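Inositol 2-dehydrogenase (Sinorhizobium meliloti, PDB 4HKT) catalyses the NAD-dependent oxidation of myo-inositol to scyllo-inosose, the first step of myo-inositol degradation, as a member of the Gfo/Idh/MocA oxidoreductase family. Local coordinates at residues B[284-287]-B[288-291]. Numbering follows the deposited sequence.
With EDO (1,2-ethanediol), chain V.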
loop_
_atom_site.group_PDB
_atom_site.type_symbol
_atom_site.label_atom_id
_atom_site.label_comp_id
_atom_site.label_asym_id
_atom_site.label_seq_id
_atom_site.Cartn_x
_atom_site.Cartn_y
_atom_site.Cartn_z
ATOM N N TYR B 284 -6.576 -19.217 -15.857
ATOM C CA TYR B 284 -7.249 -20.201 -16.723
ATOM C C TYR B 284 -6.965 -19.962 -18.225
ATOM O O TYR B 284 -6.785 -20.920 -18.965
ATOM C CB TYR B 284 -8.743 -20.232 -16.470
ATOM C CG TYR B 284 -9.102 -20.680 -15.064
ATOM C CD1 TYR B 284 -8.739 -21.946 -14.603
ATOM C CD2 TYR B 284 -9.796 -19.838 -14.193
ATOM C CE1 TYR B 284 -9.049 -22.350 -13.298
ATOM C CE2 TYR B 284 -10.110 -20.238 -12.903
ATOM C CZ TYR B 284 -9.746 -21.488 -12.467
ATOM O OH TYR B 284 -10.086 -21.883 -11.201
ATOM N N ALA B 285 -6.871 -18.704 -18.666
ATOM C CA ALA B 285 -6.477 -18.434 -20.053
ATOM C C ALA B 285 -5.069 -18.939 -20.337
ATOM O O ALA B 285 -4.833 -19.596 -21.365
ATOM C CB ALA B 285 -6.593 -16.946 -20.386
ATOM N N ASN B 286 -4.136 -18.652 -19.425
ATOM C CA ASN B 286 -2.750 -18.974 -19.633
ATOM C C ASN B 286 -2.543 -20.486 -19.643
ATOM O O ASN B 286 -1.682 -21.032 -20.362
ATOM C CB ASN B 286 -1.890 -18.357 -18.509
ATOM C CG ASN B 286 -1.714 -16.858 -18.651
ATOM O OD1 ASN B 286 -1.972 -16.277 -19.709
ATOM N ND2 ASN B 286 -1.249 -16.215 -17.571
ATOM N N GLU B 287 -3.306 -21.150 -18.788
ATOM C CA GLU B 287 -3.258 -22.593 -18.625
ATOM C C GLU B 287 -3.669 -23.322 -19.915
ATOM O O GLU B 287 -2.956 -24.199 -20.386
ATOM C CB GLU B 287 -4.216 -22.938 -17.487
ATOM C CG GLU B 287 -4.494 -24.381 -17.191
ATOM C CD GLU B 287 -5.462 -24.494 -16.019
ATOM O OE1 GLU B 287 -6.620 -24.087 -16.156
ATOM O OE2 GLU B 287 -5.061 -24.948 -14.944
ATOM N N ILE B 288 -4.797 -22.920 -20.483
ATOM C CA ILE B 288 -5.253 -23.462 -21.769
ATOM C C ILE B 288 -4.200 -23.147 -22.826
ATOM O O ILE B 288 -3.797 -24.034 -23.603
ATOM C CB ILE B 288 -6.641 -22.945 -22.178
ATOM C CG1 ILE B 288 -7.720 -23.404 -21.183
ATOM C CG2 ILE B 288 -7.025 -23.421 -23.582
ATOM C CD1 ILE B 288 -7.874 -24.905 -21.000
ATOM N N GLU B 289 -3.680 -21.925 -22.795
ATOM C CA GLU B 289 -2.617 -21.545 -23.728
ATOM C C GLU B 289 -1.421 -22.462 -23.615
ATOM O O GLU B 289 -0.916 -22.953 -24.617
ATOM C CB GLU B 289 -2.209 -20.087 -23.527
ATOM C CG GLU B 289 -1.145 -19.573 -24.480
ATOM C CD GLU B 289 -0.706 -18.152 -24.119
ATOM O OE1 GLU B 289 -1.558 -17.316 -23.740
ATOM O OE2 GLU B 289 0.505 -17.881 -24.180
ATOM N N SER B 290 -0.959 -22.707 -22.400
ATOM C CA SER B 290 0.162 -23.631 -22.180
ATOM C C SER B 290 -0.181 -25.076 -22.628
ATOM O O SER B 290 0.662 -25.807 -23.150
ATOM C CB SER B 290 0.556 -23.611 -20.715
ATOM O OG SER B 290 1.616 -24.475 -20.503
ATOM N N PHE B 291 -1.420 -25.474 -22.434
ATOM C CA PHE B 291 -1.843 -26.829 -22.797
ATOM C C PHE B 291 -1.750 -27.001 -24.321
ATOM O O PHE B 291 -1.200 -27.962 -24.835
ATOM C CB PHE B 291 -3.278 -27.040 -22.320
ATOM C CG PHE B 291 -3.822 -28.393 -22.597
ATOM C CD1 PHE B 291 -3.127 -29.526 -22.229
ATOM C CD2 PHE B 291 -5.064 -28.534 -23.152
ATOM C CE1 PHE B 291 -3.647 -30.785 -22.471
ATOM C CE2 PHE B 291 -5.576 -29.789 -23.409
ATOM C CZ PHE B 291 -4.874 -30.910 -23.044
HETATM C C1 EDO V . 0.749 -19.062 -21.033
HETATM O O1 EDO V . 0.528 -20.200 -21.837
HETATM C C2 EDO V . 1.556 -19.518 -19.837
HETATM O O2 EDO V . 1.716 -18.447 -18.917
#
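Asn286 lies alongside Glu289 on one flank of helix 281-297, the two side chains pointing the same way, with Glu289 CB packed 3.3 Å from Asn286 O. Their flat ends do not stack: amide and carboxylate stand 82° apart, and Asn286 OD1 comes no nearer than 4.2 Å to Glu289 OE1. A 1,2-ethanediol, probably from the crystallisation liquor, lies against both side chains. Extended with CG anti to the backbone N (chi1 -178°), Glu289 lays CB, CG and CD along the diol, CG 3.2 Å from its O1. That O1 donates a 2.8 Å hydrogen bond to Asn286 O, which also accepts from Ser290 N at 2.7 Å, so two donors grip one carbonyl. The other i to i+4 bonds of these two turns reach Tyr284 O from Ile288 N, Ala285 O from Glu289 N, and Glu287 O from Phe291 N at 2.9 Å. On the buried flank, Ile288 CG1 rests 3.5 Å from Tyr284 O, and Glu287 extends so that its OE1 meets the edge of the Tyr284 ring in plane. Tyr284 also makes an edge-to-face contact with His18, and Ile288 touches Ala21 of the same helix 13-24; Phe291 packs on Ala89 and Phe91 of strand 89-93. Helix 281-297 thus lies against helix 13-24 and strand 89-93 of the Rossmann fold, and Asn286 ND2 donates to Phe125 O in the loop after strand 117-120. With an alanine at this position, Phe125 O would probably be left without this donor, and the diol without the amide beside it. The chemistry is therefore divided: backbone bonds hold the helix together, whereas the neighbouring Asn286 and Glu289 side chains share a flank without a polar link, the amide nitrogen being committed to Phe125.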